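Local atomic coordinates of Endonuclease/exonuclease/phosphatase domain-containing protein (Enterococcus faecalis, PDB entry 3L1W), a protein that is of unknown function but belongs to the endonuclease/exonuclease/phosphatase family and may act as a 3'-5' RNA exonuclease. Residues F58-A63 against G73-Y78; P125-N130 against Y159-M164; G144-L149 against H176-K181; G197-F202 against E210-D215. One frame throughout, in Å; residues are numbered along the deposited sequence.

Overall arrangement
The chain has the two-sheet core of the DNase I-like family. Contact 1 is a hairpin at one end of the seven-stranded sheet. Contact 2 joins two parallel strands of the six-stranded sheet. Their centres lie about 14 Å apart, and they meet where N130 ND2 is 2.8 Å from A75 O. Contact 3 pairs two helices on the face of the six-stranded sheet turned away from the seven-stranded one; L163 CD2 lies 3.7 Å from V179 CG1. Contact 4 ties the loop that leads into strand 215-220. It is about 24 Å from contact 2, centre to centre, and carries D215, bonded to H242. This pair probably marks the active site, as in DNase I-like enzymes.

Contact 1: F58-A63 against G73-Y78; sequences FTCLSA and GLAILY
T59 and Y78 exchange two backbone hydrogen bonds, T59 N to Y78 O and Y78 N to T59 O, both 2.9 Å. L61 and I76 repeat the pattern. The bond from I76 N to L61 O is 2.8 Å, and the one from L61 N to I76 O is the straightest of the six, at 168°. A63 and L74 form the third such pair, with a longer bond of 3.2 Å from A63 N to L74 O. The two strands form an antiparallel beta hairpin. Its first strand, 59-64, is outermost in the seven-stranded sheet, and strand 73-78 continues inward to strand 38-44. C60 with L77 and S62 with A75 are the non-hydrogen-bonded pairs between.

Y78 lays its ring across T59. Its CG sits between the backbone N and the carbonyl carbon (chi1 62°), and this swings the ring over the neighbouring strand. T59 CB lies over the ring centre in a CH-pi contact, 4.0 Å from the centroid, while CG2 comes near Y78 OH. T59 OG1 turns elsewhere, to E80. On the same face L61 and I76 run side by side, with L61 CD2 3.9 Å from I76 CD1; both also touch L113 of strand 111-119. On the other face L77 CD2 meets both C60 CB and SG. There C60 and S62 pack against V49 of helix 46-55.

Contact 2: P125-N130 against Y159-M164; sequences PFLVIN and YPTLLM
L127 and I129 point their backbone N and O atoms at the neighbouring strand and take part in all four hydrogen bonds of this contact. L127 N binds P160 O at 2.9 Å, and L127 O receives L162 N at 2.8 Å. I129 N then binds L162 O, and I129 O receives M164 N in a nearly straight bond (176°). Side chains pack on both faces of this ladder. L127 and T161 lie side by side and point the same way, with L127 CB 3.6 Å from T161 OG1. I129 CD1 meets T161 CG2, and I129 CG2 lies 3.9 Å from L163 CD1. On the other face L162 CD1 reaches F126 CE2 at 4.0 Å and also approaches V128 CG2.

This is a parallel strand pair within the six-stranded sheet of the DNase I-like fold. Helices 138-151 and 153-158 lie in the connection, a beta-alpha-beta crossover, and I148 of the first packs on I129. Just before strand 161-164, Y159 sets its CE1 3.8 Å from P125 CG. T161 OG1 donates back to Y159 O from above the carbonyl plane, and K220 NZ also bonds that oxygen. Farther out, strand 111-119 flanks 126-130, and strand 215-220 flanks 161-164. F126 makes an edge-to-face contact with W222. N130 carries its amide to strand 38-44 of the other sheet, where ND2 bonds I41 O and OD1 bonds Q42 NE2.

Contact 3: G144-L149 against H176-K181; sequences GMTVIL and HQLVQK
M145 and L149 of helix 138-151 meet L178 and V179 of helix 174-179, two helices of the layer outside the six-stranded sheet of this DNase I-like fold. The helices touch through side chains alone, with their nearest CA atoms, those of M145 and V179, 7.9 Å apart.

The apolar contacts fall in two groups. In the buried one, selenomethionine M145 crosses V179 at about a right angle. Its chain bends at chi2 and chi3 (60° and 61°), and the curl wraps round one methyl group. V179 CG2 thus meets M145 CG at 3.6 Å, SE at 3.8 Å and CE at 4.0 Å. V131, L133 and F167 also pack on M145. In the second group, L149 and L178 reach toward each other tip to tip, and L149 CD1 lies 3.8 Å from L178 CG.

No hydrogen bond passes between the two segments. T146 OG1 bonds L142 O, one turn back in its own helix. The same T146 OG1 is touched from the other helix by a methyl carbon, L178 CD2, at 3.6 Å.

Contact 4: G197-F202 against E210-D215; sequences GTFQNF and ELEEID
T198 and F199 both turn their backbone N-H toward E212 O, which makes a classic beta bulge in the loop between strands 191-193 and 215-220. T198 N lies 2.9 Å from that oxygen and F199 N 3.0 Å. E212 N returns a bond to F199 O, in the carbonyl plane and on a lone pair.

The tight part lies around G197, T198 and D215. G197 CA lies 3.7 Å from E212 O. T198 OG1 donates to D215 OD2 at 2.6 Å, on the anti side and 19° out of the carboxylate plane. A chi1 of 62° tucks this hydroxyl in over the T198 backbone, on the side of D215. D215 OD2 also bonds H242 ND1, so two groups hold this one oxygen. Asp-His pairs of this kind belong to the active site in DNase I-like enzymes, and a similar role is possible here. L211 packs on the side away from D215, with its CD2 3.5 Å from both F199 O and Q200 CB.

The looser side is that of F199 and E212, both partly exposed. Their side chains lie alongside each other, with ring and carboxylate planes 57° apart, and F199 CD2 is 3.8 Å from E212 CD. I214 CD1 reaches F199 CB, and H242 meets the F199 ring edge-to-face. N201 N stands over the centre of one ring face. A water bridges the two backbones, donating to F199 O at 2.8 Å and to E210 O at 3.3 Å.

Contact 1: F58-A63 against G73-Y78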
loop_
_atom_site.group_PDB
_atom_site.type_symbol
_atom_site.label_atom_id
_atom_site.label_comp_id
_atom_site.label_asym_id
_atom_site.label_seq_id
_atom_site.Cartn_x
_atom_site.Cartn_y
_atom_site.Cartn_z
ATOM N N PHE A 58 -7.652 2.234 15.540
ATOM C CA PHE A 58 -7.903 3.679 15.622
ATOM C C PHE A 58 -8.910 4.130 16.677
ATOM O O PHE A 58 -9.836 3.405 17.028
ATOM C CB PHE A 58 -8.403 4.199 14.271
ATOM C CG PHE A 58 -7.350 4.252 13.217
ATOM C CD1 PHE A 58 -6.983 3.112 12.533
ATOM C CD2 PHE A 58 -6.727 5.449 12.904
ATOM C CE1 PHE A 58 -5.995 3.159 11.547
ATOM C CE2 PHE A 58 -5.744 5.510 11.923
ATOM C CZ PHE A 58 -5.370 4.357 11.245
ATOM N N THR A 59 -8.725 5.353 17.169
ATOM C CA THR A 59 -9.774 6.033 17.921
ATOM C C THR A 59 -10.825 6.457 16.906
ATOM O O THR A 59 -10.487 6.828 15.783
ATOM C CB THR A 59 -9.198 7.248 18.666
ATOM O OG1 THR A 59 -8.211 6.791 19.597
ATOM C CG2 THR A 59 -10.292 7.981 19.447
ATOM N N CYS A 60 -12.096 6.367 17.293
ATOM C CA CYS A 60 -13.212 6.620 16.391
ATOM C C CYS A 60 -14.136 7.708 16.910
ATOM O O CYS A 60 -14.758 7.555 17.959
ATOM C CB CYS A 60 -14.028 5.339 16.208
ATOM S SG CYS A 60 -15.426 5.517 15.082
ATOM N N LEU A 61 -14.203 8.806 16.166
ATOM C CA LEU A 61 -15.201 9.841 16.360
ATOM C C LEU A 61 -16.323 9.543 15.379
ATOM O O LEU A 61 -16.066 9.275 14.211
ATOM C CB LEU A 61 -14.587 11.192 16.011
ATOM C CG LEU A 61 -15.551 12.355 15.803
ATOM C CD1 LEU A 61 -16.157 12.782 17.139
ATOM C CD2 LEU A 61 -14.807 13.514 15.149
ATOM N N SER A 62 -17.571 9.582 15.832
ATOM C CA SER A 62 -18.666 9.296 14.909
ATOM C C SER A 62 -19.920 10.093 15.218
ATOM O O SER A 62 -20.075 10.632 16.308
ATOM C CB SER A 62 -19.007 7.803 14.886
ATOM O OG SER A 62 -19.626 7.402 16.096
ATOM N N ALA A 63 -20.807 10.153 14.231
ATOM C CA ALA A 63 -22.103 10.815 14.372
ATOM C C ALA A 63 -22.990 10.235 13.292
ATOM O O ALA A 63 -22.490 9.705 12.300
ATOM C CB ALA A 63 -21.959 12.316 14.200
ATOM N N GLY A 73 -24.151 6.815 9.347
ATOM C CA GLY A 73 -23.332 7.901 9.848
ATOM C C GLY A 73 -21.969 8.041 9.202
ATOM O O GLY A 73 -21.646 7.391 8.206
ATOM N N LEU A 74 -21.179 8.926 9.793
ATOM C CA LEU A 74 -19.825 9.213 9.352
ATOM C C LEU A 74 -18.898 8.956 10.522
ATOM O O LEU A 74 -19.325 8.967 11.680
ATOM C CB LEU A 74 -19.698 10.676 8.950
ATOM C CG LEU A 74 -20.636 11.196 7.869
ATOM C CD1 LEU A 74 -20.400 12.685 7.624
ATOM C CD2 LEU A 74 -20.465 10.389 6.573
ATOM N N ALA A 75 -17.623 8.721 10.230
ATOM C CA ALA A 75 -16.641 8.589 11.292
ATOM C C ALA A 75 -15.359 9.269 10.882
ATOM O O ALA A 75 -15.064 9.423 9.688
ATOM C CB ALA A 75 -16.374 7.101 11.613
ATOM N N ILE A 76 -14.600 9.701 11.877
ATOM C CA ILE A 76 -13.216 10.069 11.645
ATOM C C ILE A 76 -12.384 9.187 12.552
ATOM O O ILE A 76 -12.537 9.225 13.770
ATOM C CB ILE A 76 -12.945 11.553 11.956
ATOM C CG1 ILE A 76 -13.803 12.442 11.058
ATOM C CG2 ILE A 76 -11.450 11.864 11.733
ATOM C CD1 ILE A 76 -13.725 13.923 11.405
ATOM N N LEU A 77 -11.560 8.341 11.941
ATOM C CA LEU A 77 -10.659 7.486 12.694
ATOM C C LEU A 77 -9.345 8.229 12.812
ATOM O O LEU A 77 -8.883 8.838 11.847
ATOM C CB LEU A 77 -10.427 6.166 11.944
ATOM C CG LEU A 77 -11.667 5.343 11.601
ATOM C CD1 LEU A 77 -11.280 4.060 10.872
ATOM C CD2 LEU A 77 -12.461 5.027 12.866
ATOM N N TYR A 78 -8.731 8.185 13.985
ATOM C CA TYR A 78 -7.428 8.825 14.144
ATOM C C TYR A 78 -6.561 8.106 15.158
ATOM O O TYR A 78 -7.054 7.416 16.055
ATOM C CB TYR A 78 -7.573 10.320 14.485
ATOM C CG TYR A 78 -8.274 10.610 15.792
ATOM C CD1 TYR A 78 -7.550 10.933 16.934
ATOM C CD2 TYR A 78 -9.655 10.561 15.882
ATOM C CE1 TYR A 78 -8.197 11.213 18.134
ATOM C CE2 TYR A 78 -10.307 10.839 17.083
ATOM C CZ TYR A 78 -9.566 11.158 18.194
ATOM O OH TYR A 78 -10.214 11.428 19.379
#

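Contact 2: P125-N130 against Y159-M164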
loop_
_atom_site.group_PDB
_atom_site.type_symbol
_atom_site.label_atom_id
_atom_site.label_comp_id
_atom_site.label_asym_id
_atom_site.label_seq_id
_atom_site.Cartn_x
_atom_site.Cartn_y
_atom_site.Cartn_z
ATOM N N PRO A 125 -3.361 24.022 15.375
ATOM C CA PRO A 125 -4.440 23.090 15.037
ATOM C C PRO A 125 -4.743 23.094 13.546
ATOM O O PRO A 125 -4.389 24.038 12.833
ATOM C CB PRO A 125 -5.649 23.666 15.788
ATOM C CG PRO A 125 -5.106 24.679 16.733
ATOM C CD PRO A 125 -3.863 25.198 16.099
ATOM N N PHE A 126 -5.395 22.035 13.083
ATOM C CA PHE A 126 -5.959 22.014 11.739
ATOM C C PHE A 126 -7.365 21.427 11.769
ATOM O O PHE A 126 -7.720 20.672 12.684
ATOM C CB PHE A 126 -5.068 21.245 10.761
ATOM C CG PHE A 126 -4.913 19.784 11.089
ATOM C CD1 PHE A 126 -3.966 19.365 12.016
ATOM C CD2 PHE A 126 -5.702 18.829 10.466
ATOM C CE1 PHE A 126 -3.814 18.018 12.316
ATOM C CE2 PHE A 126 -5.559 17.479 10.755
ATOM C CZ PHE A 126 -4.612 17.070 11.689
ATOM N N LEU A 127 -8.159 21.783 10.766
ATOM C CA LEU A 127 -9.547 21.348 10.683
ATOM C C LEU A 127 -9.719 20.205 9.687
ATOM O O LEU A 127 -9.194 20.263 8.569
ATOM C CB LEU A 127 -10.429 22.532 10.266
ATOM C CG LEU A 127 -11.912 22.253 10.054
ATOM C CD1 LEU A 127 -12.572 21.814 11.349
ATOM C CD2 LEU A 127 -12.597 23.504 9.506
ATOM N N VAL A 128 -10.443 19.163 10.101
ATOM C CA VAL A 128 -10.833 18.079 9.184
ATOM C C VAL A 128 -12.354 18.073 9.031
ATOM O O VAL A 128 -13.077 18.088 10.027
ATOM C CB VAL A 128 -10.387 16.717 9.714
ATOM C CG1 VAL A 128 -10.902 15.590 8.803
ATOM C CG2 VAL A 128 -8.867 16.660 9.841
ATOM N N ILE A 129 -12.839 18.057 7.788
ATOM C CA ILE A 129 -14.275 18.024 7.520
ATOM C C ILE A 129 -14.580 16.789 6.681
ATOM O O ILE A 129 -14.067 16.649 5.581
ATOM C CB ILE A 129 -14.744 19.268 6.730
ATOM C CG1 ILE A 129 -14.330 20.566 7.445
ATOM C CG2 ILE A 129 -16.252 19.225 6.520
ATOM C CD1 ILE A 129 -14.554 21.832 6.604
ATOM N N ASN A 130 -15.408 15.900 7.220
ATOM C CA ASN A 130 -15.800 14.659 6.552
ATOM C C ASN A 130 -17.043 14.926 5.714
ATOM O O ASN A 130 -18.106 15.231 6.256
ATOM C CB ASN A 130 -16.085 13.578 7.597
ATOM C CG ASN A 130 -16.299 12.204 6.982
ATOM O OD1 ASN A 130 -16.620 12.086 5.803
ATOM N ND2 ASN A 130 -16.133 11.161 7.791
ATOM N N TYR A 159 -8.062 28.121 10.167
ATOM C CA TYR A 159 -7.139 26.988 10.205
ATOM C C TYR A 159 -6.848 26.362 8.839
ATOM O O TYR A 159 -7.696 26.375 7.945
ATOM C CB TYR A 159 -7.694 25.865 11.101
ATOM C CG TYR A 159 -8.086 26.285 12.498
ATOM C CD1 TYR A 159 -7.122 26.555 13.459
ATOM C CD2 TYR A 159 -9.421 26.385 12.864
ATOM C CE1 TYR A 159 -7.481 26.937 14.741
ATOM C CE2 TYR A 159 -9.789 26.767 14.143
ATOM C CZ TYR A 159 -8.811 27.035 15.076
ATOM O OH TYR A 159 -9.166 27.408 16.351
ATOM N N PRO A 160 -5.656 25.761 8.693
ATOM C CA PRO A 160 -5.433 24.886 7.542
ATOM C C PRO A 160 -6.506 23.811 7.592
ATOM O O PRO A 160 -6.785 23.302 8.678
ATOM C CB PRO A 160 -4.070 24.254 7.833
ATOM C CG PRO A 160 -3.417 25.174 8.809
ATOM C CD PRO A 160 -4.526 25.743 9.637
ATOM N N THR A 161 -7.102 23.479 6.452
ATOM C CA THR A 161 -8.291 22.629 6.458
ATOM C C THR A 161 -8.181 21.511 5.435
ATOM O O THR A 161 -7.685 21.732 4.322
ATOM C CB THR A 161 -9.562 23.461 6.172
ATOM O OG1 THR A 161 -9.752 24.417 7.225
ATOM C CG2 THR A 161 -10.788 22.558 6.102
ATOM N N LEU A 162 -8.623 20.313 5.834
ATOM C CA LEU A 162 -8.706 19.145 4.957
ATOM C C LEU A 162 -10.188 18.834 4.774
ATOM O O LEU A 162 -10.881 18.467 5.731
ATOM C CB LEU A 162 -7.997 17.930 5.574
ATOM C CG LEU A 162 -6.517 18.124 5.913
ATOM C CD1 LEU A 162 -5.997 16.992 6.807
ATOM C CD2 LEU A 162 -5.695 18.243 4.641
ATOM N N LEU A 163 -10.672 19.026 3.555
ATOM C CA LEU A 163 -12.071 18.802 3.219
ATOM C C LEU A 163 -12.115 17.498 2.434
ATOM O O LEU A 163 -11.702 17.455 1.273
ATOM C CB LEU A 163 -12.586 19.970 2.365
ATOM C CG LEU A 163 -14.023 19.925 1.840
ATOM C CD1 LEU A 163 -15.039 20.094 2.970
ATOM C CD2 LEU A 163 -14.244 21.009 0.767
HETATM N N MSE A 164 -12.591 16.429 3.071
HETATM C CA MSE A 164 -12.360 15.082 2.543
HETATM C C MSE A 164 -13.626 14.269 2.515
HETATM O O MSE A 164 -14.369 14.240 3.485
HETATM C CB MSE A 164 -11.374 14.328 3.443
HETATM C CG MSE A 164 -10.230 15.161 3.939
HETATM SE SE MSE A 164 -9.100 14.151 5.172
HETATM C CE MSE A 164 -8.376 12.910 3.899
#

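Contact 3: G144-L149 against H176-K181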
loop_
_atom_site.group_PDB
_atom_site.type_symbol
_atom_site.label_atom_id
_atom_site.label_comp_id
_atom_site.label_asym_id
_atom_site.label_seq_id
_atom_site.Cartn_x
_atom_site.Cartn_y
_atom_site.Cartn_z
ATOM N N GLY A 144 -25.799 21.359 -0.218
ATOM C CA GLY A 144 -25.194 20.769 0.963
ATOM C C GLY A 144 -23.827 21.349 1.276
ATOM O O GLY A 144 -23.510 21.623 2.430
HETATM N N MSE A 145 -23.011 21.534 0.242
HETATM C CA MSE A 145 -21.676 22.077 0.430
HETATM C C MSE A 145 -21.749 23.540 0.848
HETATM O O MSE A 145 -20.911 24.016 1.612
HETATM C CB MSE A 145 -20.837 21.919 -0.842
HETATM C CG MSE A 145 -19.455 22.555 -0.756
HETATM SE SE MSE A 145 -18.352 21.795 0.669
HETATM C CE MSE A 145 -18.303 19.965 0.029
ATOM N N THR A 146 -22.769 24.243 0.371
ATOM C CA THR A 146 -22.980 25.633 0.760
ATOM C C THR A 146 -23.178 25.715 2.271
ATOM O O THR A 146 -22.618 26.588 2.938
ATOM C CB THR A 146 -24.178 26.240 0.005
ATOM O OG1 THR A 146 -23.879 26.274 -1.401
ATOM C CG2 THR A 146 -24.465 27.662 0.482
ATOM N N VAL A 147 -23.973 24.797 2.817
ATOM C CA VAL A 147 -24.174 24.742 4.264
ATOM C C VAL A 147 -22.866 24.448 5.007
ATOM O O VAL A 147 -22.562 25.095 6.002
ATOM C CB VAL A 147 -25.255 23.714 4.655
ATOM C CG1 VAL A 147 -25.392 23.632 6.174
ATOM C CG2 VAL A 147 -26.582 24.087 4.021
ATOM N N ILE A 148 -22.082 23.481 4.529
ATOM C CA ILE A 148 -20.787 23.220 5.155
ATOM C C ILE A 148 -19.933 24.485 5.186
ATOM O O ILE A 148 -19.378 24.853 6.221
ATOM C CB ILE A 148 -20.003 22.116 4.408
ATOM C CG1 ILE A 148 -20.773 20.798 4.477
ATOM C CG2 ILE A 148 -18.573 21.960 4.975
ATOM C CD1 ILE A 148 -20.062 19.634 3.819
ATOM N N LEU A 149 -19.819 25.143 4.042
ATOM C CA LEU A 149 -18.914 26.278 3.925
ATOM C C LEU A 149 -19.367 27.469 4.759
ATOM O O LEU A 149 -18.543 28.232 5.266
ATOM C CB LEU A 149 -18.731 26.673 2.461
ATOM C CG LEU A 149 -18.041 25.577 1.647
ATOM C CD1 LEU A 149 -17.880 25.975 0.190
ATOM C CD2 LEU A 149 -16.686 25.236 2.254
ATOM N N HIS A 176 -17.859 21.618 -7.263
ATOM C CA HIS A 176 -16.400 21.676 -7.285
ATOM C C HIS A 176 -15.905 23.088 -7.565
ATOM O O HIS A 176 -14.879 23.511 -7.038
ATOM C CB HIS A 176 -15.813 20.681 -8.293
ATOM C CG HIS A 176 -15.923 19.259 -7.852
ATOM N ND1 HIS A 176 -15.141 18.728 -6.849
ATOM C CD2 HIS A 176 -16.742 18.261 -8.260
ATOM C CE1 HIS A 176 -15.461 17.458 -6.670
ATOM N NE2 HIS A 176 -16.436 17.152 -7.510
ATOM N N GLN A 177 -16.635 23.818 -8.393
ATOM C CA GLN A 177 -16.287 25.207 -8.677
ATOM C C GLN A 177 -16.384 26.032 -7.403
ATOM O O GLN A 177 -15.555 26.905 -7.141
ATOM C CB GLN A 177 -17.189 25.794 -9.770
ATOM C CG GLN A 177 -16.913 25.224 -11.152
ATOM C CD GLN A 177 -15.469 25.422 -11.581
ATOM O OE1 GLN A 177 -14.714 24.459 -11.738
ATOM N NE2 GLN A 177 -15.074 26.677 -11.756
ATOM N N LEU A 178 -17.396 25.744 -6.588
ATOM C CA LEU A 178 -17.576 26.461 -5.331
ATOM C C LEU A 178 -16.433 26.148 -4.370
ATOM O O LEU A 178 -15.827 27.040 -3.761
ATOM C CB LEU A 178 -18.912 26.082 -4.690
ATOM C CG LEU A 178 -19.192 26.678 -3.310
ATOM C CD1 LEU A 178 -19.231 28.191 -3.390
ATOM C CD2 LEU A 178 -20.499 26.134 -2.759
ATOM N N VAL A 179 -16.159 24.864 -4.217
ATOM C CA VAL A 179 -15.094 24.415 -3.330
ATOM C C VAL A 179 -13.731 25.004 -3.737
ATOM O O VAL A 179 -12.936 25.394 -2.889
ATOM C CB VAL A 179 -15.070 22.875 -3.276
ATOM C CG1 VAL A 179 -13.778 22.363 -2.654
ATOM C CG2 VAL A 179 -16.303 22.364 -2.519
ATOM N N GLN A 180 -13.494 25.119 -5.038
ATOM C CA GLN A 180 -12.195 25.554 -5.539
ATOM C C GLN A 180 -11.915 27.052 -5.372
ATOM O O GLN A 180 -10.789 27.512 -5.604
ATOM C CB GLN A 180 -12.009 25.087 -6.987
ATOM C CG GLN A 180 -11.858 23.566 -7.063
ATOM C CD GLN A 180 -11.960 23.022 -8.473
ATOM O OE1 GLN A 180 -11.808 23.763 -9.453
ATOM N NE2 GLN A 180 -12.217 21.714 -8.587
ATOM N N LYS A 181 -12.923 27.811 -4.953
ATOM C CA LYS A 181 -12.693 29.199 -4.564
ATOM C C LYS A 181 -11.715 29.260 -3.385
ATOM O O LYS A 181 -10.927 30.197 -3.279
ATOM C CB LYS A 181 -14.012 29.884 -4.187
ATOM C CG LYS A 181 -15.052 29.927 -5.300
ATOM C CD LYS A 181 -14.766 31.030 -6.290
ATOM C CE LYS A 181 -15.982 31.306 -7.165
ATOM N NZ LYS A 181 -15.918 32.656 -7.798
#

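Contact 4: G197-F202 against E210-D215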
loop_
_atom_site.group_PDB
_atom_site.type_symbol
_atom_site.label_atom_id
_atom_site.label_comp_id
_atom_site.label_asym_id
_atom_site.label_seq_id
_atom_site.Cartn_x
_atom_site.Cartn_y
_atom_site.Cartn_z
ATOM N N GLY A 197 -9.838 7.855 -10.662
ATOM C CA GLY A 197 -11.182 7.587 -10.184
ATOM C C GLY A 197 -11.183 6.653 -8.988
ATOM O O GLY A 197 -10.188 5.969 -8.719
ATOM N N THR A 198 -12.312 6.613 -8.281
ATOM C CA THR A 198 -12.378 5.978 -6.979
ATOM C C THR A 198 -13.553 5.015 -6.813
ATOM O O THR A 198 -13.564 4.209 -5.894
ATOM C CB THR A 198 -12.493 7.064 -5.882
ATOM O OG1 THR A 198 -13.706 7.799 -6.063
ATOM C CG2 THR A 198 -11.322 8.050 -5.992
ATOM N N PHE A 199 -14.545 5.088 -7.695
ATOM C CA PHE A 199 -15.726 4.250 -7.524
ATOM C C PHE A 199 -15.816 3.145 -8.580
ATOM O O PHE A 199 -15.891 3.441 -9.776
ATOM C CB PHE A 199 -17.003 5.101 -7.561
ATOM C CG PHE A 199 -18.257 4.287 -7.402
ATOM C CD1 PHE A 199 -18.628 3.807 -6.155
ATOM C CD2 PHE A 199 -19.040 3.971 -8.502
ATOM C CE1 PHE A 199 -19.770 3.037 -5.999
ATOM C CE2 PHE A 199 -20.181 3.199 -8.358
ATOM C CZ PHE A 199 -20.547 2.728 -7.102
ATOM N N GLN A 200 -15.832 1.886 -8.138
ATOM C CA GLN A 200 -15.825 0.753 -9.062
ATOM C C GLN A 200 -17.076 -0.125 -8.974
ATOM O O GLN A 200 -17.200 -1.100 -9.713
ATOM C CB GLN A 200 -14.547 -0.108 -8.918
ATOM C CG GLN A 200 -13.801 -0.005 -7.594
ATOM C CD GLN A 200 -14.517 -0.674 -6.424
ATOM O OE1 GLN A 200 -15.532 -1.347 -6.602
ATOM N NE2 GLN A 200 -13.964 -0.513 -5.219
ATOM N N ASN A 201 -17.998 0.217 -8.079
ATOM C CA ASN A 201 -19.267 -0.506 -7.998
ATOM C C ASN A 201 -19.090 -2.006 -7.696
ATOM O O ASN A 201 -19.915 -2.826 -8.112
ATOM C CB ASN A 201 -20.041 -0.324 -9.308
ATOM C CG ASN A 201 -21.519 -0.617 -9.158
ATOM O OD1 ASN A 201 -22.122 -0.310 -8.128
ATOM N ND2 ASN A 201 -22.113 -1.211 -10.189
ATOM N N PHE A 202 -18.025 -2.347 -6.968
ATOM C CA PHE A 202 -17.683 -3.737 -6.622
ATOM C C PHE A 202 -17.293 -4.576 -7.834
ATOM O O PHE A 202 -17.278 -5.799 -7.754
ATOM C CB PHE A 202 -18.820 -4.451 -5.876
ATOM C CG PHE A 202 -18.899 -4.131 -4.397
ATOM C CD1 PHE A 202 -20.119 -3.805 -3.819
ATOM C CD2 PHE A 202 -17.772 -4.184 -3.589
ATOM C CE1 PHE A 202 -20.219 -3.526 -2.474
ATOM C CE2 PHE A 202 -17.856 -3.906 -2.230
ATOM C CZ PHE A 202 -19.087 -3.576 -1.672
ATOM N N GLU A 210 -13.344 3.817 -16.703
ATOM C CA GLU A 210 -14.761 3.745 -16.333
ATOM C C GLU A 210 -15.037 3.970 -14.845
ATOM O O GLU A 210 -16.191 3.973 -14.414
ATOM C CB GLU A 210 -15.345 2.402 -16.771
ATOM C CG GLU A 210 -15.417 2.247 -18.287
ATOM C CD GLU A 210 -15.825 0.853 -18.727
ATOM O OE1 GLU A 210 -16.593 0.190 -18.005
ATOM O OE2 GLU A 210 -15.375 0.421 -19.804
ATOM N N LEU A 211 -13.991 4.153 -14.054
ATOM C CA LEU A 211 -14.201 4.496 -12.648
ATOM C C LEU A 211 -14.870 5.864 -12.557
ATOM O O LEU A 211 -14.629 6.732 -13.393
ATOM C CB LEU A 211 -12.876 4.539 -11.909
ATOM C CG LEU A 211 -12.145 3.200 -11.897
ATOM C CD1 LEU A 211 -10.704 3.391 -11.465
ATOM C CD2 LEU A 211 -12.864 2.219 -10.975
ATOM N N GLU A 212 -15.730 6.051 -11.561
ATOM C CA GLU A 212 -16.257 7.381 -11.285
ATOM C C GLU A 212 -15.322 8.116 -10.326
ATOM O O GLU A 212 -14.818 7.532 -9.370
ATOM C CB GLU A 212 -17.667 7.284 -10.692
ATOM C CG GLU A 212 -18.658 6.582 -11.614
ATOM C CD GLU A 212 -20.066 6.555 -11.051
ATOM O OE1 GLU A 212 -20.394 7.428 -10.222
ATOM O OE2 GLU A 212 -20.840 5.654 -11.430
ATOM N N GLU A 213 -15.078 9.392 -10.603
ATOM C CA GLU A 213 -14.259 10.227 -9.730
ATOM C C GLU A 213 -15.172 11.014 -8.803
ATOM O O GLU A 213 -15.562 12.151 -9.103
ATOM C CB GLU A 213 -13.406 11.198 -10.549
ATOM C CG GLU A 213 -12.413 10.522 -11.470
ATOM C CD GLU A 213 -11.752 11.482 -12.442
ATOM O OE1 GLU A 213 -11.996 12.706 -12.353
ATOM O OE2 GLU A 213 -10.993 11.001 -13.307
ATOM N N ILE A 214 -15.528 10.409 -7.676
ATOM C CA ILE A 214 -16.486 11.055 -6.784
ATOM C C ILE A 214 -15.951 11.322 -5.371
ATOM O O ILE A 214 -16.544 12.098 -4.624
ATOM C CB ILE A 214 -17.833 10.288 -6.716
ATOM C CG1 ILE A 214 -17.639 8.843 -6.235
ATOM C CG2 ILE A 214 -18.547 10.339 -8.080
ATOM C CD1 ILE A 214 -18.969 8.076 -6.096
ATOM N N ASP A 215 -14.817 10.713 -5.031
ATOM C CA ASP A 215 -14.179 10.962 -3.732
ATOM C C ASP A 215 -13.016 11.912 -3.928
ATOM O O ASP A 215 -12.301 11.803 -4.918
ATOM C CB ASP A 215 -13.670 9.654 -3.135
ATOM C CG ASP A 215 -14.777 8.652 -2.931
ATOM O OD1 ASP A 215 -15.585 8.852 -2.009
ATOM O OD2 ASP A 215 -14.850 7.673 -3.703
HETATM O O HOH W 1 -17.722 2.711 -11.802
#